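Local coordinates for epimerase domain-containing protein (Bacillus cereus HuA2-4, PDB 6ZLK), which interconverts UDP-glucuronic acid and UDP-galacturonic acid, probably by transient oxidation of the sugar at C4 by tightly held NAD, at residues 21-24 / 25-28; 93-96 / 97-101; 109-112 / 113-116; 136-139 / 140-143; 299-302 / 303-306. All coordinates share one frame; numbering follows the deposited sequence.

Contact 1: residues 21-24 / 25-28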
loop_
_atom_site.group_PDB
_atom_site.type_symbol
_atom_site.label_atom_id
_atom_site.label_comp_id
_atom_site.label_asym_id
_atom_site.label_seq_id
_atom_site.Cartn_x
_atom_site.Cartn_y
_atom_site.Cartn_z
ATOM N N LEU A 21 -9.754 -4.213 30.592
ATOM C CA LEU A 21 -10.041 -3.566 31.891
ATOM C C LEU A 21 -10.460 -4.609 32.918
ATOM O O LEU A 21 -10.317 -4.278 34.099
ATOM C CB LEU A 21 -11.099 -2.491 31.767
ATOM C CG LEU A 21 -10.658 -1.241 31.034
ATOM C CD1 LEU A 21 -11.851 -0.376 30.653
ATOM C CD2 LEU A 21 -9.662 -0.461 31.857
ATOM N N LYS A 22 -10.803 -5.831 32.524
ATOM C CA LYS A 22 -11.069 -6.931 33.500
ATOM C C LYS A 22 -9.816 -7.259 34.309
ATOM O O LYS A 22 -9.958 -7.846 35.382
ATOM C CB LYS A 22 -11.660 -8.143 32.789
ATOM C CG LYS A 22 -13.077 -7.851 32.377
ATOM C CD LYS A 22 -13.796 -8.993 31.766
ATOM C CE LYS A 22 -15.166 -8.533 31.307
ATOM N NZ LYS A 22 -15.798 -9.554 30.434
ATOM N N ASN A 23 -8.632 -7.030 33.770
ATOM C CA ASN A 23 -7.366 -7.237 34.493
ATOM C C ASN A 23 -7.063 -5.939 35.258
ATOM O O ASN A 23 -6.832 -4.898 34.629
ATOM C CB ASN A 23 -6.286 -7.650 33.524
ATOM C CG ASN A 23 -4.999 -8.055 34.202
ATOM O OD1 ASN A 23 -4.594 -7.475 35.209
ATOM N ND2 ASN A 23 -4.330 -9.039 33.623
ATOM N N SER A 24 -7.060 -6.001 36.597
ATOM C CA SER A 24 -6.886 -4.796 37.438
ATOM C C SER A 24 -5.515 -4.168 37.219
ATOM O O SER A 24 -5.350 -3.022 37.592
ATOM C CB SER A 24 -7.113 -5.136 38.898
ATOM O OG SER A 24 -6.134 -6.085 39.250
ATOM N N ALA A 25 -4.545 -4.875 36.665
ATOM C CA ALA A 25 -3.208 -4.324 36.413
ATOM C C ALA A 25 -3.216 -3.391 35.191
ATOM O O ALA A 25 -2.263 -2.611 35.032
ATOM C CB ALA A 25 -2.226 -5.425 36.223
ATOM N N TYR A 26 -4.203 -3.506 34.320
ATOM C CA TYR A 26 -4.154 -2.793 33.029
ATOM C C TYR A 26 -4.851 -1.450 33.153
ATOM O O TYR A 26 -5.959 -1.337 33.705
ATOM C CB TYR A 26 -4.784 -3.594 31.895
ATOM C CG TYR A 26 -4.071 -4.864 31.564
ATOM C CD1 TYR A 26 -2.770 -5.089 31.995
ATOM C CD2 TYR A 26 -4.675 -5.826 30.799
ATOM C CE1 TYR A 26 -2.096 -6.249 31.621
ATOM C CE2 TYR A 26 -4.025 -6.999 30.438
ATOM C CZ TYR A 26 -2.715 -7.192 30.838
ATOM O OH TYR A 26 -2.035 -8.348 30.489
ATOM N N HIS A 27 -4.230 -0.456 32.552
ATOM C CA HIS A 27 -4.830 0.872 32.346
ATOM C C HIS A 27 -4.974 1.057 30.843
ATOM O O HIS A 27 -4.047 0.706 30.102
ATOM C CB HIS A 27 -3.955 1.949 32.945
ATOM C CG HIS A 27 -3.872 1.854 34.418
ATOM N ND1 HIS A 27 -4.355 2.823 35.243
ATOM C CD2 HIS A 27 -3.359 0.891 35.210
ATOM C CE1 HIS A 27 -4.097 2.454 36.505
ATOM N NE2 HIS A 27 -3.525 1.274 36.512
ATOM N N VAL A 28 -6.056 1.663 30.419
ATOM C CA VAL A 28 -6.344 1.756 28.971
ATOM C C VAL A 28 -6.684 3.194 28.628
ATOM O O VAL A 28 -7.481 3.851 29.367
ATOM C CB VAL A 28 -7.511 0.846 28.587
ATOM C CG1 VAL A 28 -7.890 1.005 27.125
ATOM C CG2 VAL A 28 -7.176 -0.597 28.897
#
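N23 lays its side-chain amide on the ring of Y26, three residues further along, in a stack that braces a sharp bend in the chain. The two planes are 21° apart, and CG of N23 sits 3.9 Å above the plane of the Y26 ring, over its centre. CB of N23 adds a CH-pi contact to the same face, 4.0 Å from the ring centroid of Y26, while N23 ND2 reaches toward Y26 CZ at 3.7 Å. A chi1 of -173° swings CG of N23 opposite the backbone N, and from there N23 OD1 accepts from A25 N at 3.0 Å, an Asx turn. Within the same bend Y26 N donates to N23 O at 3.0 Å, a nearly straight bond whose donor lies well above the carbonyl plane. One flat group is thus fixed by a hydrogen bond at its oxygen and by the ring against its face, and the hydroxyl of Y26 is held in turn by E230.

Next to the bend, L21 CD2 meets V28 CG2 at 3.9 Å, methyl against methyl. Both residues are buried, and F56 of strand 56-59 touches them both. The whole is a type I beta turn with an Asx turn folded into it, joining helix 11-21 to strand 27-31 in the first beta-alpha-beta unit of a Rossmann fold.

Contact 2: residues 93-96 / 97-101. With NAD (nicotinamide-adenine-dinucleotide), chain E.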
loop_
_atom_site.group_PDB
_atom_site.type_symbol
_atom_site.label_atom_id
_atom_site.label_comp_id
_atom_site.label_asym_id
_atom_site.label_seq_id
_atom_site.Cartn_x
_atom_site.Cartn_y
_atom_site.Cartn_z
ATOM N N LYS A 93 -14.914 8.097 -5.187
ATOM C CA LYS A 93 -14.758 9.292 -4.320
ATOM C C LYS A 93 -14.676 8.864 -2.843
ATOM O O LYS A 93 -14.283 9.699 -2.032
ATOM C CB LYS A 93 -15.921 10.278 -4.531
ATOM C CG LYS A 93 -17.260 9.853 -3.950
ATOM C CD LYS A 93 -18.375 10.895 -4.137
ATOM C CE LYS A 93 -19.530 10.727 -3.165
ATOM N NZ LYS A 93 -20.405 9.597 -3.557
ATOM N N ASP A 94 -15.001 7.613 -2.516
ATOM C CA ASP A 94 -15.002 7.082 -1.133
ATOM C C ASP A 94 -13.582 6.663 -0.710
ATOM O O ASP A 94 -13.356 6.370 0.491
ATOM C CB ASP A 94 -15.979 5.913 -1.000
ATOM C CG ASP A 94 -17.422 6.321 -1.206
ATOM O OD1 ASP A 94 -17.753 7.471 -0.836
ATOM O OD2 ASP A 94 -18.169 5.494 -1.739
ATOM N N PHE A 95 -12.640 6.581 -1.646
ATOM C CA PHE A 95 -11.298 5.997 -1.361
ATOM C C PHE A 95 -10.437 6.890 -0.461
ATOM O O PHE A 95 -9.708 6.339 0.401
ATOM C CB PHE A 95 -10.559 5.752 -2.682
ATOM C CG PHE A 95 -9.222 5.066 -2.557
ATOM C CD1 PHE A 95 -9.118 3.831 -1.912
ATOM C CD2 PHE A 95 -8.080 5.642 -3.086
ATOM C CE1 PHE A 95 -7.898 3.178 -1.838
ATOM C CE2 PHE A 95 -6.863 4.984 -3.019
ATOM C CZ PHE A 95 -6.784 3.753 -2.391
ATOM N N GLN A 96 -10.474 8.214 -0.642
ATOM C CA GLN A 96 -9.541 9.138 0.031
ATOM C C GLN A 96 -9.546 8.879 1.546
ATOM O O GLN A 96 -8.489 8.788 2.157
ATOM C CB GLN A 96 -9.802 10.593 -0.339
ATOM C CG GLN A 96 -8.998 11.564 0.481
ATOM C CD GLN A 96 -7.538 11.522 0.139
ATOM O OE1 GLN A 96 -6.712 11.013 0.900
ATOM N NE2 GLN A 96 -7.197 12.120 -1.002
ATOM N N PRO A 97 -10.688 8.753 2.257
ATOM C CA PRO A 97 -10.616 8.498 3.695
ATOM C C PRO A 97 -9.909 7.195 4.094
ATOM O O PRO A 97 -9.408 7.096 5.188
ATOM C CB PRO A 97 -12.104 8.436 4.085
ATOM C CG PRO A 97 -12.739 9.360 3.085
ATOM C CD PRO A 97 -12.077 8.946 1.791
ATOM N N TYR A 98 -9.949 6.190 3.234
ATOM C CA TYR A 98 -9.235 4.920 3.501
ATOM C C TYR A 98 -7.734 5.174 3.458
ATOM O O TYR A 98 -6.980 4.669 4.300
ATOM C CB TYR A 98 -9.534 3.836 2.479
ATOM C CG TYR A 98 -10.934 3.255 2.561
ATOM C CD1 TYR A 98 -12.027 3.969 2.120
ATOM C CD2 TYR A 98 -11.149 2.044 3.181
ATOM C CE1 TYR A 98 -13.298 3.397 2.145
ATOM C CE2 TYR A 98 -12.405 1.468 3.214
ATOM C CZ TYR A 98 -13.477 2.165 2.734
ATOM O OH TYR A 98 -14.712 1.588 2.813
ATOM N N VAL A 99 -7.306 5.995 2.502
ATOM C CA VAL A 99 -5.850 6.299 2.461
ATOM C C VAL A 99 -5.430 7.112 3.696
ATOM O O VAL A 99 -4.448 6.842 4.329
ATOM C CB VAL A 99 -5.524 7.030 1.158
ATOM C CG1 VAL A 99 -4.105 7.519 1.193
ATOM C CG2 VAL A 99 -5.752 6.150 -0.034
ATOM N N THR A 100 -6.164 8.163 4.029
ATOM C CA THR A 100 -5.802 9.037 5.137
ATOM C C THR A 100 -5.846 8.257 6.461
ATOM O O THR A 100 -4.909 8.281 7.217
ATOM C CB THR A 100 -6.784 10.202 5.160
ATOM O OG1 THR A 100 -6.518 10.933 3.937
ATOM C CG2 THR A 100 -6.579 11.048 6.403
ATOM N N ASN A 101 -6.912 7.529 6.683
ATOM C CA ASN A 101 -7.077 6.900 8.018
ATOM C C ASN A 101 -6.399 5.542 8.107
ATOM O O ASN A 101 -6.147 5.110 9.245
ATOM C CB ASN A 101 -8.551 6.817 8.374
ATOM C CG ASN A 101 -9.105 8.209 8.504
ATOM O OD1 ASN A 101 -8.629 8.939 9.375
ATOM N ND2 ASN A 101 -9.996 8.603 7.604
HETATM P PA NAD E . -15.094 0.257 13.430
HETATM O O1A NAD E . -15.358 1.164 12.291
HETATM O O2A NAD E . -16.231 -0.215 14.286
HETATM O O5B NAD E . -13.944 0.764 14.377
HETATM C C5B NAD E . -12.824 1.558 13.935
HETATM C C4B NAD E . -12.803 2.859 14.700
HETATM O O4B NAD E . -11.671 3.630 14.239
HETATM C C3B NAD E . -14.035 3.729 14.518
HETATM O O3B NAD E . -14.844 3.815 15.684
HETATM C C2B NAD E . -13.464 5.052 13.995
HETATM O O2B NAD E . -14.093 6.223 14.484
HETATM C C1B NAD E . -12.007 4.985 14.464
HETATM N N9A NAD E . -11.083 5.770 13.664
HETATM C C8A NAD E . -10.887 5.712 12.308
HETATM N N7A NAD E . -9.984 6.550 11.874
HETATM C C5A NAD E . -9.622 7.258 13.019
HETATM C C6A NAD E . -8.738 8.323 13.246
HETATM N N6A NAD E . -8.059 8.969 12.272
HETATM N N1A NAD E . -8.574 8.749 14.521
HETATM C C2A NAD E . -9.275 8.141 15.505
HETATM N N3A NAD E . -10.185 7.162 15.405
HETATM C C4A NAD E . -10.290 6.754 14.143
HETATM O O3 NAD E . -14.422 -1.024 12.734
HETATM P PN NAD E . -14.132 -2.508 13.362
HETATM O O1N NAD E . -15.027 -3.432 12.678
HETATM O O2N NAD E . -14.094 -2.388 14.805
HETATM O O5D NAD E . -12.658 -2.735 12.848
HETATM C C5D NAD E . -11.615 -2.501 13.720
HETATM C C4D NAD E . -10.345 -2.889 13.018
HETATM O O4D NAD E . -10.369 -4.289 12.690
HETATM C C3D NAD E . -10.071 -2.134 11.709
HETATM O O3D NAD E . -8.666 -1.842 11.607
HETATM C C2D NAD E . -10.422 -3.146 10.621
HETATM O O2D NAD E . -9.766 -2.847 9.385
HETATM C C1D NAD E . -10.032 -4.429 11.349
HETATM N N1N NAD E . -10.775 -5.601 10.917
HETATM C C2N NAD E . -12.102 -5.735 11.203
HETATM C C3N NAD E . -12.767 -6.834 10.786
HETATM C C7N NAD E . -14.232 -6.987 11.008
HETATM O O7N NAD E . -14.724 -8.026 10.606
HETATM N N7N NAD E . -14.898 -6.036 11.677
HETATM C C4N NAD E . -12.062 -7.879 10.162
HETATM C C5N NAD E . -10.751 -7.661 9.748
HETATM C C6N NAD E . -10.114 -6.541 10.183
#
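V99 presses its CG2 methyl onto one face of the F95 ring, 3.7 Å from the ring centroid of F95 and offset toward the rim, with CE2 of F95 its nearest atom. On the same stretch of helix, Q96 bends at chi2 (70°) to bring OE1 within 3.0 Å of T100 OG1, a weak approach. Straighter is the main-chain bond from T100 N to Q96 O, at 3.0 Å. F95 O accepts V99 N in its carbonyl plane, with a weaker approach from Y98 N.

The next residue, N101, receives the adenine amino group on its side-chain oxygen, NAD N6A lying 3.0 Å from N101 OD1. Behind this first-shell oxygen stands P97 O, which takes both N101 N and N101 ND2, each at 2.9 Å, and so helps set the rotation of the amide. Y98 is anchored outside the segments, its hydroxyl bonded to G86 and T89.

F95 and Y98 rest on helix 148-167, whose Y149 and K153 also bond NAD. F95, Q96 and V99 pack on Q107, M104 and V99 of the second subunit, so the start of helix 96-113 touches both helix 148-167 and the partner chain.

Contact 3: residues 109-112 / 113-116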
loop_
_atom_site.group_PDB
_atom_site.type_symbol
_atom_site.label_atom_id
_atom_site.label_comp_id
_atom_site.label_asym_id
_atom_site.label_seq_id
_atom_site.Cartn_x
_atom_site.Cartn_y
_atom_site.Cartn_z
ATOM N N LEU A 109 1.495 7.228 13.766
ATOM C CA LEU A 109 1.669 6.436 15.009
ATOM C C LEU A 109 3.065 5.826 15.043
ATOM O O LEU A 109 3.725 5.952 16.066
ATOM C CB LEU A 109 0.611 5.358 15.122
ATOM C CG LEU A 109 -0.775 5.863 15.459
ATOM C CD1 LEU A 109 -1.732 4.728 15.301
ATOM C CD2 LEU A 109 -0.845 6.399 16.898
ATOM N N LEU A 110 3.506 5.202 13.956
ATOM C CA LEU A 110 4.822 4.550 13.979
ATOM C C LEU A 110 5.925 5.577 14.146
ATOM O O LEU A 110 6.878 5.273 14.876
ATOM C CB LEU A 110 5.038 3.756 12.714
ATOM C CG LEU A 110 4.120 2.550 12.606
ATOM C CD1 LEU A 110 4.088 2.078 11.179
ATOM C CD2 LEU A 110 4.551 1.493 13.590
ATOM N N GLU A 111 5.834 6.727 13.471
ATOM C CA GLU A 111 6.857 7.801 13.643
ATOM C C GLU A 111 6.919 8.181 15.125
ATOM O O GLU A 111 8.011 8.388 15.665
ATOM C CB GLU A 111 6.497 9.010 12.785
ATOM C CG GLU A 111 6.861 8.879 11.314
ATOM C CD GLU A 111 8.326 9.151 10.998
ATOM O OE1 GLU A 111 8.950 9.887 11.766
ATOM O OE2 GLU A 111 8.810 8.638 9.979
ATOM N N ALA A 112 5.773 8.317 15.778
ATOM C CA ALA A 112 5.720 8.788 17.175
ATOM C C ALA A 112 6.333 7.721 18.072
ATOM O O ALA A 112 6.927 8.040 19.101
ATOM C CB ALA A 112 4.297 9.111 17.547
ATOM N N CYS A 113 6.265 6.457 17.657
ATOM C CA CYS A 113 6.761 5.325 18.468
ATOM C C CYS A 113 8.288 5.169 18.370
ATOM O O CYS A 113 8.866 4.441 19.213
ATOM C CB CYS A 113 6.034 4.043 18.106
ATOM S SG CYS A 113 4.329 4.081 18.722
ATOM N N LYS A 114 8.941 5.839 17.429
ATOM C CA LYS A 114 10.435 5.907 17.382
ATOM C C LYS A 114 10.980 6.507 18.695
ATOM O O LYS A 114 12.096 6.113 19.091
ATOM C CB LYS A 114 10.913 6.789 16.230
ATOM C CG LYS A 114 10.613 6.266 14.840
ATOM C CD LYS A 114 10.968 7.225 13.693
ATOM C CE LYS A 114 12.446 7.527 13.583
ATOM N NZ LYS A 114 12.685 8.736 12.754
ATOM N N HIS A 115 10.256 7.447 19.316
ATOM C CA HIS A 115 10.722 8.302 20.450
ATOM C C HIS A 115 10.310 7.716 21.803
ATOM O O HIS A 115 10.374 8.468 22.800
ATOM C CB HIS A 115 10.172 9.739 20.324
ATOM C CG HIS A 115 10.484 10.335 18.999
ATOM N ND1 HIS A 115 9.509 10.547 18.042
ATOM C CD2 HIS A 115 11.670 10.653 18.428
ATOM C CE1 HIS A 115 10.072 11.013 16.950
ATOM N NE2 HIS A 115 11.400 11.092 17.159
ATOM N N ILE A 116 9.878 6.457 21.856
ATOM C CA ILE A 116 9.503 5.795 23.133
ATOM C C ILE A 116 10.027 4.368 23.099
ATOM O O ILE A 116 10.623 4.006 22.074
ATOM C CB ILE A 116 7.994 5.884 23.366
ATOM C CG1 ILE A 116 7.192 5.078 22.348
ATOM C CG2 ILE A 116 7.548 7.337 23.386
ATOM C CD1 ILE A 116 5.757 4.903 22.744
HETATM O O HOH W 1 11.608 8.547 10.494
#
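C113 N donates weakly to both L109 O and L110 O as helix 96-113 runs out. The next amide also divides itself: K114 N lies 3.2 Å from E111 O and is weakly bound to L110 O. E111 O is approached from well above its carbonyl plane, 66° out, a sign that the spacing is tightening from four residues to three. H115 N then bonds weakly to A112 O, and C113 to I116 forms a type I beta turn.

E111 and K114 lie side by side and point the same way. E111 bends at chi2 (-80°) and K114 at chi3 (64°), which leaves E111 OE1 3.9 Å from K114 CD and 4.0 Å from K114 NZ, too far for a salt bridge. A water links them instead, donating to E111 OE2 at 2.8 Å and accepting from K114 NZ; the 2.5 Å from that water to K114 NZ is very short, and its exact length should not be pressed. E111 OE2 is also bonded to Y163 and to the backbone N of G92 in the second subunit, while K114 makes a cation-pi contact with F167.

Inward, L109, L110 and C113 pack on F121 of strand 120-126; A112 and I116 meet L72 of helix 68-72, and L110 reaches helix 148-167.

Contact 4: residues 136-139 / 140-143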
loop_
_atom_site.group_PDB
_atom_site.type_symbol
_atom_site.label_atom_id
_atom_site.label_comp_id
_atom_site.label_asym_id
_atom_site.label_seq_id
_atom_site.Cartn_x
_atom_site.Cartn_y
_atom_site.Cartn_z
ATOM N N ALA A 136 -6.768 -22.945 2.768
ATOM C CA ALA A 136 -6.574 -22.134 3.979
ATOM C C ALA A 136 -5.309 -21.305 3.804
ATOM O O ALA A 136 -4.263 -21.821 3.437
ATOM C CB ALA A 136 -6.508 -23.017 5.180
ATOM N N VAL A 137 -5.397 -20.003 3.969
ATOM C CA VAL A 137 -4.236 -19.164 3.671
ATOM C C VAL A 137 -3.318 -19.060 4.895
ATOM O O VAL A 137 -3.743 -18.751 6.005
ATOM C CB VAL A 137 -4.689 -17.795 3.164
ATOM C CG1 VAL A 137 -5.413 -17.970 1.845
ATOM C CG2 VAL A 137 -5.510 -17.008 4.174
ATOM N N SER A 138 -2.026 -19.239 4.636
ATOM C CA SER A 138 -1.032 -19.003 5.680
ATOM C C SER A 138 -0.397 -17.616 5.468
ATOM O O SER A 138 -0.491 -17.025 4.371
ATOM C CB SER A 138 -0.085 -20.180 5.721
ATOM O OG SER A 138 0.679 -20.136 4.562
ATOM N N GLU A 139 0.290 -17.128 6.491
ATOM C CA GLU A 139 0.769 -15.726 6.562
ATOM C C GLU A 139 1.943 -15.425 5.623
ATOM O O GLU A 139 2.164 -14.249 5.409
ATOM C CB GLU A 139 1.093 -15.384 8.006
ATOM C CG GLU A 139 -0.124 -15.511 8.911
ATOM C CD GLU A 139 -0.364 -16.844 9.586
ATOM O OE1 GLU A 139 0.181 -17.894 9.115
ATOM O OE2 GLU A 139 -1.060 -16.864 10.596
ATOM N N ASP A 140 2.589 -16.444 5.034
ATOM C CA ASP A 140 3.737 -16.261 4.115
ATOM C C ASP A 140 3.265 -16.086 2.664
ATOM O O ASP A 140 4.113 -15.805 1.791
ATOM C CB ASP A 140 4.739 -17.406 4.266
ATOM C CG ASP A 140 4.181 -18.823 4.123
ATOM O OD1 ASP A 140 2.931 -18.977 4.128
ATOM O OD2 ASP A 140 5.027 -19.796 3.994
ATOM N N LEU A 141 1.976 -16.240 2.378
ATOM C CA LEU A 141 1.451 -16.146 0.997
ATOM C C LEU A 141 1.641 -14.738 0.441
ATOM O O LEU A 141 1.376 -13.724 1.159
ATOM C CB LEU A 141 -0.032 -16.497 0.984
ATOM C CG LEU A 141 -0.390 -17.959 0.852
ATOM C CD1 LEU A 141 -1.899 -18.053 0.820
ATOM C CD2 LEU A 141 0.228 -18.601 -0.398
ATOM N N LEU A 142 1.913 -14.631 -0.849
ATOM C CA LEU A 142 1.943 -13.312 -1.520
ATOM C C LEU A 142 0.537 -12.713 -1.507
ATOM O O LEU A 142 -0.405 -13.227 -2.087
ATOM C CB LEU A 142 2.485 -13.449 -2.946
ATOM C CG LEU A 142 3.479 -12.345 -3.302
ATOM C CD1 LEU A 142 4.385 -12.736 -4.453
ATOM C CD2 LEU A 142 2.725 -11.061 -3.603
ATOM N N PRO A 143 0.335 -11.590 -0.809
ATOM C CA PRO A 143 -0.998 -11.015 -0.733
ATOM C C PRO A 143 -1.258 -10.149 -1.970
ATOM O O PRO A 143 -0.425 -9.325 -2.295
ATOM C CB PRO A 143 -0.946 -10.179 0.549
ATOM C CG PRO A 143 0.498 -9.814 0.727
ATOM C CD PRO A 143 1.312 -10.880 0.011
HETATM O O HOH W 2 1.421 -12.490 3.618
#
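S138, D140 and L141 carry this contact, a type I beta turn from S138 to L141 in the long loop between strand 120-126 and helix 148-167. The turn is closed by L141 N, which donates to S138 O at 3.3 Å; the bond is nearly straight, yet its donor stands 46° out of the carbonyl plane.

Over one face of the turn, S138 OG donates to D140 OD1 at 2.6 Å, short and almost in line with the C-O bond of the carboxylate. Both side chains adopt the crowded position between backbone N and carbonyl carbon, chi1 being 70° for S138 and 54° for D140, and these torsions bring hydroxyl and carboxylate together on one side of the turn. The hydrogen bond would be expected to offset some of the negative charge on the aspartate, which otherwise lies at the exposed surface.

L141 supplies the apolar part of the contact. Its CD1 methyl touches V137 CB at 3.7 Å, the two side chains crossing at about a right angle, and V137 is buried where its backbone pairs with W281 and D283. E139, the second residue of the turn, has its OE2 bonded to the backbone N of N241. Beyond the turn, L142 packs against D140 of the second subunit. The last link is a water that donates twice, to E139 O at 2.6 Å and to L141 O at 2.8 Å, clasping the two carbonyls.

Contact 5: residues 299-302 / 303-306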
loop_
_atom_site.group_PDB
_atom_site.type_symbol
_atom_site.label_atom_id
_atom_site.label_comp_id
_atom_site.label_asym_id
_atom_site.label_seq_id
_atom_site.Cartn_x
_atom_site.Cartn_y
_atom_site.Cartn_z
ATOM N N LEU A 299 -20.772 -21.259 15.370
ATOM C CA LEU A 299 -21.681 -20.329 14.681
ATOM C C LEU A 299 -23.059 -20.322 15.321
ATOM O O LEU A 299 -23.574 -19.228 15.456
ATOM C CB LEU A 299 -21.802 -20.725 13.213
ATOM C CG LEU A 299 -20.677 -20.187 12.359
ATOM C CD1 LEU A 299 -20.738 -20.840 10.976
ATOM C CD2 LEU A 299 -20.758 -18.664 12.270
ATOM N N SER A 300 -23.617 -21.460 15.731
ATOM C CA SER A 300 -24.999 -21.429 16.280
ATOM C C SER A 300 -24.982 -20.612 17.574
ATOM O O SER A 300 -25.844 -19.727 17.748
ATOM C CB SER A 300 -25.630 -22.798 16.460
ATOM O OG SER A 300 -24.819 -23.617 17.249
ATOM N N ASP A 301 -23.988 -20.810 18.429
ATOM C CA ASP A 301 -23.905 -20.036 19.692
ATOM C C ASP A 301 -23.668 -18.554 19.367
ATOM O O ASP A 301 -24.284 -17.687 19.998
ATOM C CB ASP A 301 -22.844 -20.608 20.621
ATOM C CG ASP A 301 -23.211 -21.916 21.320
ATOM O OD1 ASP A 301 -24.409 -22.301 21.300
ATOM O OD2 ASP A 301 -22.302 -22.521 21.911
ATOM N N GLY A 302 -22.760 -18.242 18.438
ATOM C CA GLY A 302 -22.403 -16.837 18.115
ATOM C C GLY A 302 -23.559 -16.106 17.444
ATOM O O GLY A 302 -23.825 -14.946 17.821
ATOM N N LEU A 303 -24.300 -16.789 16.567
ATOM C CA LEU A 303 -25.490 -16.209 15.888
ATOM C C LEU A 303 -26.646 -16.022 16.872
ATOM O O LEU A 303 -27.292 -14.997 16.785
ATOM C CB LEU A 303 -25.895 -17.139 14.764
ATOM C CG LEU A 303 -24.973 -17.084 13.548
ATOM C CD1 LEU A 303 -25.417 -18.151 12.593
ATOM C CD2 LEU A 303 -24.951 -15.693 12.903
ATOM N N GLU A 304 -26.749 -16.877 17.875
ATOM C CA GLU A 304 -27.771 -16.671 18.935
ATOM C C GLU A 304 -27.498 -15.345 19.634
ATOM O O GLU A 304 -28.441 -14.589 19.911
ATOM C CB GLU A 304 -27.777 -17.832 19.930
ATOM C CG GLU A 304 -28.435 -19.065 19.358
ATOM C CD GLU A 304 -28.129 -20.357 20.094
ATOM O OE1 GLU A 304 -28.534 -21.429 19.554
ATOM O OE2 GLU A 304 -27.474 -20.300 21.155
ATOM N N ALA A 305 -26.233 -15.090 19.963
ATOM C CA ALA A 305 -25.835 -13.883 20.688
ATOM C C ALA A 305 -26.132 -12.697 19.800
ATOM O O ALA A 305 -26.676 -11.706 20.289
ATOM C CB ALA A 305 -24.374 -13.927 21.040
ATOM N N GLU A 306 -25.659 -12.738 18.548
ATOM C CA GLU A 306 -25.867 -11.567 17.681
ATOM C C GLU A 306 -27.367 -11.363 17.451
ATOM O O GLU A 306 -27.751 -10.173 17.436
ATOM C CB GLU A 306 -25.052 -11.653 16.386
ATOM C CG GLU A 306 -25.142 -10.317 15.634
ATOM C CD GLU A 306 -24.173 -10.062 14.480
ATOM O OE1 GLU A 306 -23.240 -10.900 14.295
ATOM O OE2 GLU A 306 -24.385 -9.054 13.736
HETATM O O HOH W 3 -26.392 -23.110 19.743
#
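D301 and E304 set their carboxylates side by side, pointing the same way, with the planes turned 51° against each other. D301 OD1 and E304 OE2 approach to 3.7 Å, close for like charges, and one water probably eases the encounter: it donates to D301 OD1 at 2.6 Å and to E304 OE1 at 2.7 Å, while accepting from S300 OG. CG of E304 sits beside its backbone N (chi1 -75°), 3.1 Å from S300 O, and the extended chain beyond carries the carboxylate alongside S300. The third carboxylate, that of buried E306, accepts from the backbone N of G181 through OE1.

These are the opening turns of alpha helix 299-313. L303 N bonds to L299 O at 2.8 Å, nearly in line with the carbonyl, and E306 N to G302 O at 3.0 Å; E304 N and A305 N follow the same four-residue spacing to S300 O and D301 O. E246 accepts from L299 N at the head of the helix, and S298 from D301 N.

On the buried side L303 curls over L299 O, its CG 3.2 Å from that L299 oxygen, and packs on M256 and I260 of helix 250-261, with F190 of helix 189-198 touching both L303 and E306.

The five contacts lie in series along the chain and none touches another. Contacts 2 and 3 mark the start and end of one helix, 96-113, with centres about 23 Å apart, and both meet the second subunit, as does contact 4. Only contact 2 bonds NAD directly. Contact 3 has the side chain of L109 about 8 Å from the cofactor, whereas that of V28 in contact 1 is about 13 Å away. Side-chain distances to the sugar nucleotide are about 7 to 8 Å from Y98 of contact 2, about 8 Å from E306 of contact 5 and about 10 Å from V137 of contact 4. Contacts 3 and 5, with centres about 40 Å apart, occupy opposite sides of the chain's centre.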